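Local coordinates for 457aa long hypothetical protein (PDB 2CSU), which is of unknown function but combines a CoA-binding domain of Rossmann type with two domains related to the succinyl-CoA ligase family, at residues L2-N7 against G88-V93; D79-C84 against Y120-I125; T322-T327 against Q365-D370; T359-L364 against K398-E403. All coordinates share one frame; numbering follows the deposited sequence.

Contact 1: residues L2-N7 against G88-V93; sequences LDYFFN and GVKGVV
Y4 and F5, in the turn that precedes the first strand of the Rossmann-type CoA-binding domain, lay their rings against the start of strand 91-94. The Y4 ring takes K90 on one face: CB of K90 stands 3.7 Å from the ring centroid and only 8° off the normal, a CH-pi contact over the middle of the ring. Further along, the lysine chain turns away, leaving its CD near Y4 CD2. CE1 of Y4 lies 3.5 Å from G91 CA, approaching it obliquely. F5 reaches the same glycine, again obliquely, with F5 CZ 3.5 Å from G91 CA and 3.7 Å from V92 N. Both aromatic rings thus close on one alpha carbon, that of G91, which has no side chain to hold them off.

The two rings also support each other, Y4 CE1 resting over the rim of the F5 face, while L2 CA lies over the Y4 face opposite K90. Y4 is swung into its place by a chi1 of 49°, which sets CG between the backbone N and the carbonyl carbon. Behind the rings the turn is tied by D3 O, which accepts from both F6 N and N7 N. D3 OD1 is held by the hydroxyl of Y196, and F6 O by N134 ND2. Strand 123-125 flanks the strand side, with R123 touching both rings. Deeper in, the F5 ring ends against V93, where F5 CE1 and V93 CG2 are 4.1 Å apart.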
loop_
_atom_site.group_PDB
_atom_site.type_symbol
_atom_site.label_atom_id
_atom_site.label_comp_id
_atom_site.label_asym_id
_atom_site.label_seq_id
_atom_site.Cartn_x
_atom_site.Cartn_y
_atom_site.Cartn_z
ATOM N N LEU A 2 -33.337 10.275 -6.984
ATOM C CA LEU A 2 -32.096 9.747 -6.431
ATOM C C LEU A 2 -31.113 10.867 -6.084
ATOM O O LEU A 2 -29.982 10.640 -5.674
ATOM C CB LEU A 2 -31.474 8.808 -7.465
ATOM C CG LEU A 2 -32.041 7.389 -7.380
ATOM C CD1 LEU A 2 -30.953 6.317 -7.453
ATOM C CD2 LEU A 2 -32.809 7.134 -6.083
ATOM N N ASP A 3 -31.571 12.114 -6.301
ATOM C CA ASP A 3 -30.729 13.255 -5.963
ATOM C C ASP A 3 -30.932 13.689 -4.513
ATOM O O ASP A 3 -30.010 14.116 -3.830
ATOM C CB ASP A 3 -31.081 14.407 -6.902
ATOM C CG ASP A 3 -30.119 15.560 -6.657
ATOM O OD1 ASP A 3 -28.912 15.313 -6.680
ATOM O OD2 ASP A 3 -30.578 16.679 -6.446
ATOM N N TYR A 4 -32.205 13.562 -4.093
ATOM C CA TYR A 4 -32.529 13.906 -2.715
ATOM C C TYR A 4 -31.751 13.038 -1.722
ATOM O O TYR A 4 -31.796 13.236 -0.516
ATOM C CB TYR A 4 -34.032 13.707 -2.513
ATOM C CG TYR A 4 -34.439 12.376 -3.037
ATOM C CD1 TYR A 4 -34.154 11.226 -2.305
ATOM C CD2 TYR A 4 -35.111 12.270 -4.255
ATOM C CE1 TYR A 4 -34.545 9.983 -2.780
ATOM C CE2 TYR A 4 -35.494 11.026 -4.735
ATOM C CZ TYR A 4 -35.209 9.886 -4.006
ATOM O OH TYR A 4 -35.591 8.645 -4.474
ATOM N N PHE A 5 -31.045 12.035 -2.277
ATOM C CA PHE A 5 -30.242 11.165 -1.427
ATOM C C PHE A 5 -28.920 11.830 -1.037
ATOM O O PHE A 5 -28.445 11.716 0.085
ATOM C CB PHE A 5 -29.968 9.872 -2.194
ATOM C CG PHE A 5 -30.978 8.831 -1.812
ATOM C CD1 PHE A 5 -31.118 8.469 -0.477
ATOM C CD2 PHE A 5 -31.755 8.228 -2.787
ATOM C CE1 PHE A 5 -32.044 7.499 -0.121
ATOM C CE2 PHE A 5 -32.684 7.258 -2.420
ATOM C CZ PHE A 5 -32.832 6.889 -1.088
ATOM N N PHE A 6 -28.338 12.481 -2.063
ATOM C CA PHE A 6 -27.013 13.067 -1.887
ATOM C C PHE A 6 -27.069 14.590 -1.731
ATOM O O PHE A 6 -26.099 15.238 -1.365
ATOM C CB PHE A 6 -26.169 12.696 -3.107
ATOM C CG PHE A 6 -26.190 11.208 -3.298
ATOM C CD1 PHE A 6 -25.396 10.403 -2.491
ATOM C CD2 PHE A 6 -27.006 10.645 -4.264
ATOM C CE1 PHE A 6 -25.425 9.025 -2.650
ATOM C CE2 PHE A 6 -27.031 9.260 -4.416
ATOM C CZ PHE A 6 -26.244 8.446 -3.610
ATOM N N ASN A 7 -28.212 15.218 -1.966
ATOM C CA ASN A 7 -28.353 16.657 -1.789
ATOM C C ASN A 7 -29.711 16.941 -1.140
ATOM O O ASN A 7 -30.536 17.683 -1.680
ATOM C CB ASN A 7 -28.217 17.357 -3.150
ATOM C CG ASN A 7 -26.760 17.436 -3.615
ATOM O OD1 ASN A 7 -25.914 18.001 -2.918
ATOM N ND2 ASN A 7 -26.461 16.866 -4.790
ATOM N N GLY A 88 -44.116 12.122 3.773
ATOM C CA GLY A 88 -43.794 12.555 2.414
ATOM C C GLY A 88 -42.293 12.477 2.124
ATOM O O GLY A 88 -41.746 13.198 1.296
ATOM N N VAL A 89 -41.612 11.590 2.870
ATOM C CA VAL A 89 -40.182 11.419 2.651
ATOM C C VAL A 89 -39.900 10.759 1.298
ATOM O O VAL A 89 -40.580 9.839 0.866
ATOM C CB VAL A 89 -39.628 10.556 3.784
ATOM C CG1 VAL A 89 -38.175 10.187 3.492
ATOM C CG2 VAL A 89 -39.699 11.319 5.095
ATOM N N LYS A 90 -38.880 11.294 0.602
ATOM C CA LYS A 90 -38.582 10.774 -0.728
ATOM C C LYS A 90 -37.695 9.528 -0.673
ATOM O O LYS A 90 -37.962 8.511 -1.301
ATOM C CB LYS A 90 -37.905 11.883 -1.541
ATOM C CG LYS A 90 -38.902 12.952 -1.998
ATOM C CD LYS A 90 -38.212 14.202 -2.553
ATOM C CE LYS A 90 -39.209 15.292 -2.971
ATOM N NZ LYS A 90 -39.152 16.404 -2.022
ATOM N N GLY A 91 -36.589 9.644 0.085
ATOM C CA GLY A 91 -35.655 8.526 0.166
ATOM C C GLY A 91 -35.375 8.112 1.614
ATOM O O GLY A 91 -35.380 8.913 2.538
ATOM N N VAL A 92 -35.161 6.792 1.795
ATOM C CA VAL A 92 -34.867 6.281 3.131
ATOM C C VAL A 92 -33.638 5.362 3.130
ATOM O O VAL A 92 -33.516 4.445 2.327
ATOM C CB VAL A 92 -36.093 5.514 3.631
ATOM C CG1 VAL A 92 -35.816 4.940 5.021
ATOM C CG2 VAL A 92 -37.293 6.442 3.702
ATOM N N VAL A 93 -32.730 5.628 4.060
ATOM C CA VAL A 93 -31.571 4.789 4.245
ATOM C C VAL A 93 -31.866 4.027 5.528
ATOM O O VAL A 93 -32.050 4.636 6.597
ATOM C CB VAL A 93 -30.274 5.584 4.471
ATOM C CG1 VAL A 93 -29.163 4.601 4.854
ATOM C CG2 VAL A 93 -29.888 6.381 3.208
#

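Contact 2: residues D79-C84 against Y120-I125; sequences DTLIQC and YGMRII
Within the Rossmann-type domain, helix 74-87 packs on the parallel sheet through an apolar layer, and here it meets strand 123-125, which lies at one end of the sheet order within the chain. L81 is the main contributor from the helix. Its CG is anti to the backbone N (chi1 -180°), which carries the two methyls out toward the strand, where L81 CD1 meets I124 CD1 at 3.6 Å, the two side chains reaching for each other tip to tip. The same L81 CD1 lies 3.6 Å from CE of M122, a selenomethionine whose chain runs past the leucine in the opposite direction. Bends at chi2 and chi3 fold the M122 chain so that CE touches both L81 and C84, with M122 CE 4.0 Å from C84 CB, while SE rests 3.8 Å from the backbone C of C84.

At the margin of this layer the Y120 ring crosses I82 obliquely, with I82 CG2 3.6 Å from Y120 OH and the carbonyl O of I82 over one face of the ring. Y120 is placed by the end of helix 104-120, where G121, with positive phi, closes a Schellman motif and turns the chain into the strand.

Helix 104-120 borders the same layer, L113 and I116 touching L81 and A117 touching I124. V92 of strand 91-94, the sheet neighbour of 123-125, touches M122 and I124, and I14 of strand 10-14 meets C84.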
loop_
_atom_site.group_PDB
_atom_site.type_symbol
_atom_site.label_atom_id
_atom_site.label_comp_id
_atom_site.label_asym_id
_atom_site.label_seq_id
_atom_site.Cartn_x
_atom_site.Cartn_y
_atom_site.Cartn_z
ATOM N N ASP A 79 -43.023 0.361 11.117
ATOM C CA ASP A 79 -43.827 1.514 11.487
ATOM C C ASP A 79 -43.106 2.841 11.241
ATOM O O ASP A 79 -43.739 3.846 10.933
ATOM C CB ASP A 79 -44.247 1.421 12.953
ATOM C CG ASP A 79 -45.169 2.551 13.355
ATOM O OD1 ASP A 79 -46.211 2.730 12.676
ATOM O OD2 ASP A 79 -44.853 3.256 14.341
ATOM N N THR A 80 -41.783 2.854 11.392
ATOM C CA THR A 80 -41.032 4.075 11.145
ATOM C C THR A 80 -41.070 4.360 9.650
ATOM O O THR A 80 -41.214 5.505 9.225
ATOM C CB THR A 80 -39.561 3.947 11.619
ATOM O OG1 THR A 80 -38.960 2.781 11.034
ATOM C CG2 THR A 80 -39.502 3.834 13.134
ATOM N N LEU A 81 -40.957 3.310 8.845
ATOM C CA LEU A 81 -41.003 3.477 7.400
ATOM C C LEU A 81 -42.348 4.054 6.980
ATOM O O LEU A 81 -42.402 4.962 6.157
ATOM C CB LEU A 81 -40.788 2.137 6.700
ATOM C CG LEU A 81 -40.810 2.191 5.173
ATOM C CD1 LEU A 81 -39.579 2.932 4.673
ATOM C CD2 LEU A 81 -40.815 0.776 4.609
ATOM N N ILE A 82 -43.434 3.528 7.545
ATOM C CA ILE A 82 -44.778 4.011 7.228
ATOM C C ILE A 82 -44.910 5.479 7.641
ATOM O O ILE A 82 -45.486 6.290 6.911
ATOM C CB ILE A 82 -45.865 3.149 7.937
ATOM C CG1 ILE A 82 -45.826 1.722 7.366
ATOM C CG2 ILE A 82 -47.275 3.765 7.738
ATOM C CD1 ILE A 82 -46.851 0.764 7.955
ATOM N N GLN A 83 -44.379 5.830 8.812
ATOM C CA GLN A 83 -44.441 7.220 9.238
ATOM C C GLN A 83 -43.742 8.088 8.177
ATOM O O GLN A 83 -44.286 9.098 7.735
ATOM C CB GLN A 83 -43.776 7.387 10.607
ATOM C CG GLN A 83 -44.691 7.015 11.799
ATOM C CD GLN A 83 -43.978 7.105 13.142
ATOM O OE1 GLN A 83 -43.338 8.113 13.451
ATOM N NE2 GLN A 83 -44.088 6.055 13.944
ATOM N N CYS A 84 -42.545 7.688 7.747
ATOM C CA CYS A 84 -41.846 8.458 6.730
ATOM C C CYS A 84 -42.770 8.599 5.522
ATOM O O CYS A 84 -42.852 9.663 4.900
ATOM C CB CYS A 84 -40.550 7.763 6.319
ATOM S SG CYS A 84 -39.258 7.775 7.579
ATOM N N TYR A 120 -45.852 4.517 -1.083
ATOM C CA TYR A 120 -45.714 5.930 -0.754
ATOM C C TYR A 120 -44.837 6.677 -1.740
ATOM O O TYR A 120 -44.640 7.884 -1.614
ATOM C CB TYR A 120 -45.157 6.079 0.662
ATOM C CG TYR A 120 -46.177 5.790 1.747
ATOM C CD1 TYR A 120 -47.139 6.736 2.092
ATOM C CD2 TYR A 120 -46.181 4.572 2.428
ATOM C CE1 TYR A 120 -48.072 6.488 3.088
ATOM C CE2 TYR A 120 -47.120 4.312 3.434
ATOM C CZ TYR A 120 -48.056 5.278 3.758
ATOM O OH TYR A 120 -48.951 5.059 4.782
ATOM N N GLY A 121 -44.322 5.959 -2.733
ATOM C CA GLY A 121 -43.410 6.597 -3.692
ATOM C C GLY A 121 -42.020 6.863 -3.097
ATOM O O GLY A 121 -41.322 7.805 -3.448
HETATM N N MSE A 122 -41.630 6.010 -2.145
HETATM C CA MSE A 122 -40.324 6.184 -1.540
HETATM C C MSE A 122 -39.308 5.185 -2.104
HETATM O O MSE A 122 -39.636 4.107 -2.588
HETATM C CB MSE A 122 -40.483 6.002 -0.027
HETATM C CG MSE A 122 -41.764 6.647 0.503
HETATM SE SE MSE A 122 -41.591 7.247 2.189
HETATM C CE MSE A 122 -40.986 5.723 2.930
ATOM N N ARG A 123 -38.036 5.602 -2.089
ATOM C CA ARG A 123 -36.964 4.673 -2.432
ATOM C C ARG A 123 -36.126 4.308 -1.202
ATOM O O ARG A 123 -35.856 5.126 -0.334
ATOM C CB ARG A 123 -36.079 5.337 -3.487
ATOM C CG ARG A 123 -36.831 5.587 -4.794
ATOM C CD ARG A 123 -37.750 4.415 -5.156
ATOM N NE ARG A 123 -36.981 3.171 -5.247
ATOM C CZ ARG A 123 -36.169 3.028 -6.309
ATOM N NH1 ARG A 123 -36.088 3.987 -7.215
ATOM N NH2 ARG A 123 -35.449 1.912 -6.445
ATOM N N ILE A 124 -35.739 3.019 -1.125
ATOM C CA ILE A 124 -35.005 2.573 0.055
ATOM C C ILE A 124 -33.608 2.054 -0.279
ATOM O O ILE A 124 -33.406 1.232 -1.166
ATOM C CB ILE A 124 -35.809 1.473 0.748
ATOM C CG1 ILE A 124 -36.925 2.092 1.591
ATOM C CG2 ILE A 124 -34.893 0.681 1.702
ATOM C CD1 ILE A 124 -37.854 1.033 2.192
ATOM N N ILE A 125 -32.615 2.599 0.444
ATOM C CA ILE A 125 -31.288 2.004 0.367
ATOM C C ILE A 125 -30.999 1.126 1.585
ATOM O O ILE A 125 -31.172 1.528 2.728
ATOM C CB ILE A 125 -30.262 3.135 0.285
ATOM C CG1 ILE A 125 -30.501 3.976 -0.971
ATOM C CG2 ILE A 125 -28.842 2.547 0.193
ATOM C CD1 ILE A 125 -29.308 4.873 -1.307
#

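Contact 3: residues T322-T327 against Q365-D370; sequences TLEEKT and QDPNVD
The two segments approach most closely at L323 and N368, whose CA atoms are 6.3 Å apart; one leads into helix 325-334 with E324 at the N-cap position, and the other leaves helix 353-365 and bends through a type I turn from D366 to V369. The D366 carboxylate bridges them. Its OD2 takes the backbone N-H of E324 on the syn lone pair, a short and nearly straight bond (E324 N to D366 OD2 2.8 Å, 168°), and on the anti side it also accepts the hydroxyl of T327, with T327 OG1 3.0 Å from D366 OD2 and somewhat out of the carboxylate plane. OD1 turns back on its own segment, accepting from N368 N to form an Asx turn. With CG anti to its backbone N (chi1 -164°), D366 carries the carboxylate across to the helix start, where the partial positive charge of the helix N-terminus would probably favour its negative form.

N368 adds a bent, weak bond, its ND2 3.0 Å from T322 O. The E324 chain crosses P367 at about a right angle, bringing E324 OE1 to 3.5 Å from P367 CD; its carboxylate plane is turned 82° from that of D366, and its OE2 forms a salt bridge with K326 NZ, the hydrogen bond in it weak. L323 CD2 packs on V369 CG2 at 3.9 Å, next to L363.

The whole is an Asx turn at a helix C-terminus whose aspartate also accepts from the N-cap backbone N of E324 and from T327 OG1 in the first turn of helix 325-334, joining two helices in the alpha/beta fold of the ligase-CoA domain.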
loop_
_atom_site.group_PDB
_atom_site.type_symbol
_atom_site.label_atom_id
_atom_site.label_comp_id
_atom_site.label_asym_id
_atom_site.label_seq_id
_atom_site.Cartn_x
_atom_site.Cartn_y
_atom_site.Cartn_z
ATOM N N THR A 322 8.145 6.041 -29.116
ATOM C CA THR A 322 9.460 6.235 -29.721
ATOM C C THR A 322 9.567 7.740 -29.881
ATOM O O THR A 322 8.747 8.348 -30.568
ATOM C CB THR A 322 9.580 5.575 -31.114
ATOM O OG1 THR A 322 9.345 4.166 -31.006
ATOM C CG2 THR A 322 10.979 5.802 -31.682
ATOM N N LEU A 323 10.560 8.335 -29.229
ATOM C CA LEU A 323 10.750 9.779 -29.272
ATOM C C LEU A 323 11.377 10.278 -30.570
ATOM O O LEU A 323 11.959 9.499 -31.324
ATOM C CB LEU A 323 11.624 10.212 -28.092
ATOM C CG LEU A 323 11.209 9.690 -26.710
ATOM C CD1 LEU A 323 12.136 10.255 -25.652
ATOM C CD2 LEU A 323 9.757 10.069 -26.426
ATOM N N GLU A 324 11.244 11.578 -30.834
ATOM C CA GLU A 324 11.841 12.176 -32.029
ATOM C C GLU A 324 13.292 12.515 -31.709
ATOM O O GLU A 324 13.629 12.753 -30.546
ATOM C CB GLU A 324 11.085 13.441 -32.450
ATOM C CG GLU A 324 9.753 13.156 -33.129
ATOM C CD GLU A 324 9.233 14.323 -33.951
ATOM O OE1 GLU A 324 9.133 15.440 -33.404
ATOM O OE2 GLU A 324 8.915 14.117 -35.143
ATOM N N GLU A 325 14.153 12.524 -32.723
ATOM C CA GLU A 325 15.543 12.880 -32.457
ATOM C C GLU A 325 15.660 14.278 -31.845
ATOM O O GLU A 325 16.441 14.530 -30.937
ATOM C CB GLU A 325 16.310 12.823 -33.778
ATOM C CG GLU A 325 17.416 11.766 -33.766
ATOM C CD GLU A 325 18.504 12.193 -32.809
ATOM O OE1 GLU A 325 18.343 11.999 -31.614
ATOM O OE2 GLU A 325 19.515 12.722 -33.273
ATOM N N LYS A 326 14.874 15.213 -32.409
ATOM C CA LYS A 326 14.906 16.581 -31.903
ATOM C C LYS A 326 14.733 16.622 -30.383
ATOM O O LYS A 326 15.424 17.332 -29.664
ATOM C CB LYS A 326 13.778 17.364 -32.575
ATOM C CG LYS A 326 13.933 17.419 -34.096
ATOM C CD LYS A 326 12.598 17.651 -34.808
ATOM C CE LYS A 326 12.433 16.766 -36.048
ATOM N NZ LYS A 326 11.068 16.249 -36.103
ATOM N N THR A 327 13.737 15.854 -29.904
ATOM C CA THR A 327 13.487 15.814 -28.470
ATOM C C THR A 327 14.620 15.105 -27.723
ATOM O O THR A 327 15.123 15.578 -26.712
ATOM C CB THR A 327 12.167 15.079 -28.235
ATOM O OG1 THR A 327 11.118 15.778 -28.908
ATOM C CG2 THR A 327 11.850 15.035 -26.738
ATOM N N GLN A 365 5.487 17.377 -25.471
ATOM C CA GLN A 365 5.436 18.050 -26.766
ATOM C C GLN A 365 5.758 17.099 -27.913
ATOM O O GLN A 365 5.417 17.364 -29.073
ATOM C CB GLN A 365 6.400 19.242 -26.784
ATOM C CG GLN A 365 5.794 20.524 -26.234
ATOM C CD GLN A 365 6.818 21.641 -26.051
ATOM O OE1 GLN A 365 6.506 22.691 -25.490
ATOM N NE2 GLN A 365 8.049 21.414 -26.520
ATOM N N ASP A 366 6.416 15.991 -27.592
ATOM C CA ASP A 366 6.752 15.018 -28.618
ATOM C C ASP A 366 5.440 14.460 -29.147
ATOM O O ASP A 366 4.595 13.990 -28.386
ATOM C CB ASP A 366 7.618 13.899 -28.042
ATOM C CG ASP A 366 8.301 13.076 -29.118
ATOM O OD1 ASP A 366 7.624 12.247 -29.756
ATOM O OD2 ASP A 366 9.520 13.263 -29.330
ATOM N N PRO A 367 5.249 14.517 -30.470
ATOM C CA PRO A 367 4.031 14.023 -31.117
ATOM C C PRO A 367 3.766 12.529 -30.960
ATOM O O PRO A 367 2.671 12.067 -31.266
ATOM C CB PRO A 367 4.241 14.414 -32.577
ATOM C CG PRO A 367 5.742 14.287 -32.728
ATOM C CD PRO A 367 6.228 14.975 -31.472
ATOM N N ASN A 368 4.750 11.773 -30.489
ATOM C CA ASN A 368 4.562 10.332 -30.331
ATOM C C ASN A 368 4.203 9.903 -28.917
ATOM O O ASN A 368 4.006 8.718 -28.656
ATOM C CB ASN A 368 5.812 9.572 -30.784
ATOM C CG ASN A 368 6.034 9.663 -32.280
ATOM O OD1 ASN A 368 5.104 9.518 -33.067
ATOM N ND2 ASN A 368 7.280 9.895 -32.679
ATOM N N VAL A 369 4.133 10.866 -28.006
ATOM C CA VAL A 369 3.789 10.576 -26.620
ATOM C C VAL A 369 2.298 10.818 -26.413
ATOM O O VAL A 369 1.788 11.902 -26.707
ATOM C CB VAL A 369 4.592 11.468 -25.645
ATOM C CG1 VAL A 369 4.176 11.185 -24.205
ATOM C CG2 VAL A 369 6.089 11.204 -25.817
ATOM N N ASP A 370 1.597 9.800 -25.921
ATOM C CA ASP A 370 0.164 9.909 -25.670
ATOM C C ASP A 370 -0.098 10.094 -24.179
ATOM O O ASP A 370 -1.128 10.635 -23.778
ATOM C CB ASP A 370 -0.544 8.649 -26.158
ATOM C CG ASP A 370 -0.429 8.472 -27.656
ATOM O OD1 ASP A 370 -0.393 7.312 -28.123
ATOM O OD2 ASP A 370 -0.378 9.509 -28.356
#

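Contact 4: residues T359-L364 against K398-E403; sequences TAKLLL and KEVNNE
This is a surface contact between two helices of the ligase-CoA domain, the last turns of 353-365 lying beside the end of 388-400. The backbones come nearest at K361 and V400, with K361 CA 6.5 Å from V400 CA. The K361 chain is extended, with CG anti to its backbone N (chi1 179°), and runs obliquely across to the other helix: low on the chain K361 CG rests on V400 CG2 at 3.9 Å, and at its end the lysine forms a salt bridge whose hydrogen bond is weak, K361 NZ to E399 OE1 3.3 Å. The hydroxyl of Y357, one turn back on the same helix as the lysine, is hydrogen-bonded to both K361 NZ and E399 OE2, so it links the two charged groups.

After V400 the chain leaves the helix at N401, whose positive phi turns it so that N402 comes back toward L364. N402 ND2 lies 2.9 Å from L364 O; that carbonyl accepts from K404 NZ, while N402 OD1 accepts from K404 N. V400 CG2 meets L364 CB more loosely, at 4.4 Å.

Helix 353-365 has other neighbours too: L364 touches L372 of strand 371-377, L363 packs on strand 295-300, and L362 meets helix 325-334.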
loop_
_atom_site.group_PDB
_atom_site.type_symbol
_atom_site.label_atom_id
_atom_site.label_comp_id
_atom_site.label_asym_id
_atom_site.label_seq_id
_atom_site.Cartn_x
_atom_site.Cartn_y
_atom_site.Cartn_z
ATOM N N THR A 359 12.202 18.236 -19.005
ATOM C CA THR A 359 11.952 16.912 -19.568
ATOM C C THR A 359 10.457 16.627 -19.792
ATOM O O THR A 359 10.072 16.072 -20.823
ATOM C CB THR A 359 12.542 15.810 -18.663
ATOM O OG1 THR A 359 13.958 16.005 -18.535
ATOM C CG2 THR A 359 12.284 14.444 -19.265
ATOM N N ALA A 360 9.622 17.012 -18.833
ATOM C CA ALA A 360 8.181 16.784 -18.938
ATOM C C ALA A 360 7.605 17.565 -20.117
ATOM O O ALA A 360 6.796 17.038 -20.891
ATOM C CB ALA A 360 7.489 17.192 -17.637
ATOM N N LYS A 361 8.036 18.819 -20.244
ATOM C CA LYS A 361 7.606 19.701 -21.326
ATOM C C LYS A 361 7.987 19.058 -22.657
ATOM O O LYS A 361 7.152 18.897 -23.554
ATOM C CB LYS A 361 8.293 21.067 -21.175
ATOM C CG LYS A 361 7.952 22.097 -22.250
ATOM C CD LYS A 361 8.399 23.510 -21.826
ATOM C CE LYS A 361 8.774 24.375 -23.030
ATOM N NZ LYS A 361 9.232 25.749 -22.644
ATOM N N LEU A 362 9.254 18.679 -22.768
ATOM C CA LEU A 362 9.769 18.042 -23.968
ATOM C C LEU A 362 9.029 16.756 -24.312
ATOM O O LEU A 362 8.713 16.516 -25.478
ATOM C CB LEU A 362 11.263 17.738 -23.804
ATOM C CG LEU A 362 12.240 18.888 -24.045
ATOM C CD1 LEU A 362 13.605 18.558 -23.466
ATOM C CD2 LEU A 362 12.324 19.142 -25.545
ATOM N N LEU A 363 8.771 15.914 -23.310
ATOM C CA LEU A 363 8.061 14.662 -23.561
ATOM C C LEU A 363 6.605 14.908 -23.951
ATOM O O LEU A 363 6.091 14.261 -24.862
ATOM C CB LEU A 363 8.125 13.741 -22.339
ATOM C CG LEU A 363 9.479 13.092 -22.061
ATOM C CD1 LEU A 363 9.441 12.367 -20.721
ATOM C CD2 LEU A 363 9.817 12.139 -23.192
ATOM N N LEU A 364 5.948 15.841 -23.266
ATOM C CA LEU A 364 4.552 16.161 -23.569
ATOM C C LEU A 364 4.394 16.841 -24.934
ATOM O O LEU A 364 3.299 16.886 -25.490
ATOM C CB LEU A 364 3.962 17.068 -22.480
ATOM C CG LEU A 364 3.683 16.474 -21.092
ATOM C CD1 LEU A 364 3.343 17.585 -20.127
ATOM C CD2 LEU A 364 2.542 15.471 -21.162
ATOM N N LYS A 398 1.082 22.656 -16.919
ATOM C CA LYS A 398 0.366 23.925 -17.012
ATOM C C LYS A 398 0.812 24.768 -18.215
ATOM O O LYS A 398 0.147 25.706 -18.635
ATOM C CB LYS A 398 0.612 24.706 -15.719
ATOM C CG LYS A 398 -0.345 25.886 -15.567
ATOM C CD LYS A 398 0.205 26.968 -14.630
ATOM C CE LYS A 398 -0.891 27.893 -14.086
ATOM N NZ LYS A 398 -0.656 28.143 -12.668
ATOM N N GLU A 399 2.006 24.440 -18.750
ATOM C CA GLU A 399 2.530 25.279 -19.820
ATOM C C GLU A 399 2.101 24.770 -21.200
ATOM O O GLU A 399 1.417 25.450 -21.956
ATOM C CB GLU A 399 4.056 25.299 -19.710
ATOM C CG GLU A 399 4.621 26.720 -19.738
ATOM C CD GLU A 399 6.049 26.686 -20.233
ATOM O OE1 GLU A 399 6.286 26.136 -21.297
ATOM O OE2 GLU A 399 6.917 27.220 -19.548
ATOM N N VAL A 400 2.556 23.545 -21.533
ATOM C CA VAL A 400 2.185 22.970 -22.824
ATOM C C VAL A 400 0.672 23.008 -23.025
ATOM O O VAL A 400 0.159 23.262 -24.108
ATOM C CB VAL A 400 2.667 21.519 -22.877
ATOM C CG1 VAL A 400 2.331 20.914 -24.238
ATOM C CG2 VAL A 400 4.171 21.483 -22.684
ATOM N N ASN A 401 -0.042 22.684 -21.935
ATOM C CA ASN A 401 -1.494 22.782 -21.958
ATOM C C ASN A 401 -2.129 22.038 -23.124
ATOM O O ASN A 401 -3.031 22.521 -23.800
ATOM C CB ASN A 401 -1.876 24.256 -21.996
ATOM C CG ASN A 401 -2.394 24.661 -20.641
ATOM O OD1 ASN A 401 -3.176 23.957 -20.011
ATOM N ND2 ASN A 401 -1.877 25.802 -20.157
ATOM N N ASN A 402 -1.598 20.835 -23.390
ATOM C CA ASN A 402 -2.344 19.940 -24.247
ATOM C C ASN A 402 -3.297 19.102 -23.404
ATOM O O ASN A 402 -3.585 19.407 -22.253
ATOM C CB ASN A 402 -1.378 19.039 -25.018
ATOM C CG ASN A 402 -0.483 18.299 -24.061
ATOM O OD1 ASN A 402 -0.848 18.006 -22.928
ATOM N ND2 ASN A 402 0.710 17.940 -24.566
ATOM N N GLU A 403 -3.870 18.016 -23.928
ATOM C CA GLU A 403 -4.696 17.210 -23.040
ATOM C C GLU A 403 -4.343 15.738 -23.130
ATOM O O GLU A 403 -5.197 14.866 -23.222
ATOM C CB GLU A 403 -6.160 17.424 -23.424
ATOM C CG GLU A 403 -6.745 18.695 -22.802
ATOM C CD GLU A 403 -7.662 18.312 -21.661
ATOM O OE1 GLU A 403 -8.572 17.513 -21.880
ATOM O OE2 GLU A 403 -7.468 18.831 -20.559
#

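The four contacts fall into two pairs at opposite sides of the chain's centre. Contacts 1 and 2, with centres about 10 Å apart, share the Rossmann-type sheet: strands 91-94 and 123-125 are neighbours there, V92 O lying 2.8 Å from I125 N. Contact 1 reaches the sheet through the N-terminal turn, contact 2 through helix 74-87. Contacts 3 and 4, about 11 Å apart by centres, share helix 353-365, contact 4 on its last turns and contact 3 at its end and the following loop, and L323 CD2 of contact 3 lies 3.8 Å from L363 CD2 of contact 4. Between the pairs the centres are 44 to 60 Å apart; the nearest atoms are about 25 Å apart, between contacts 1 and 4.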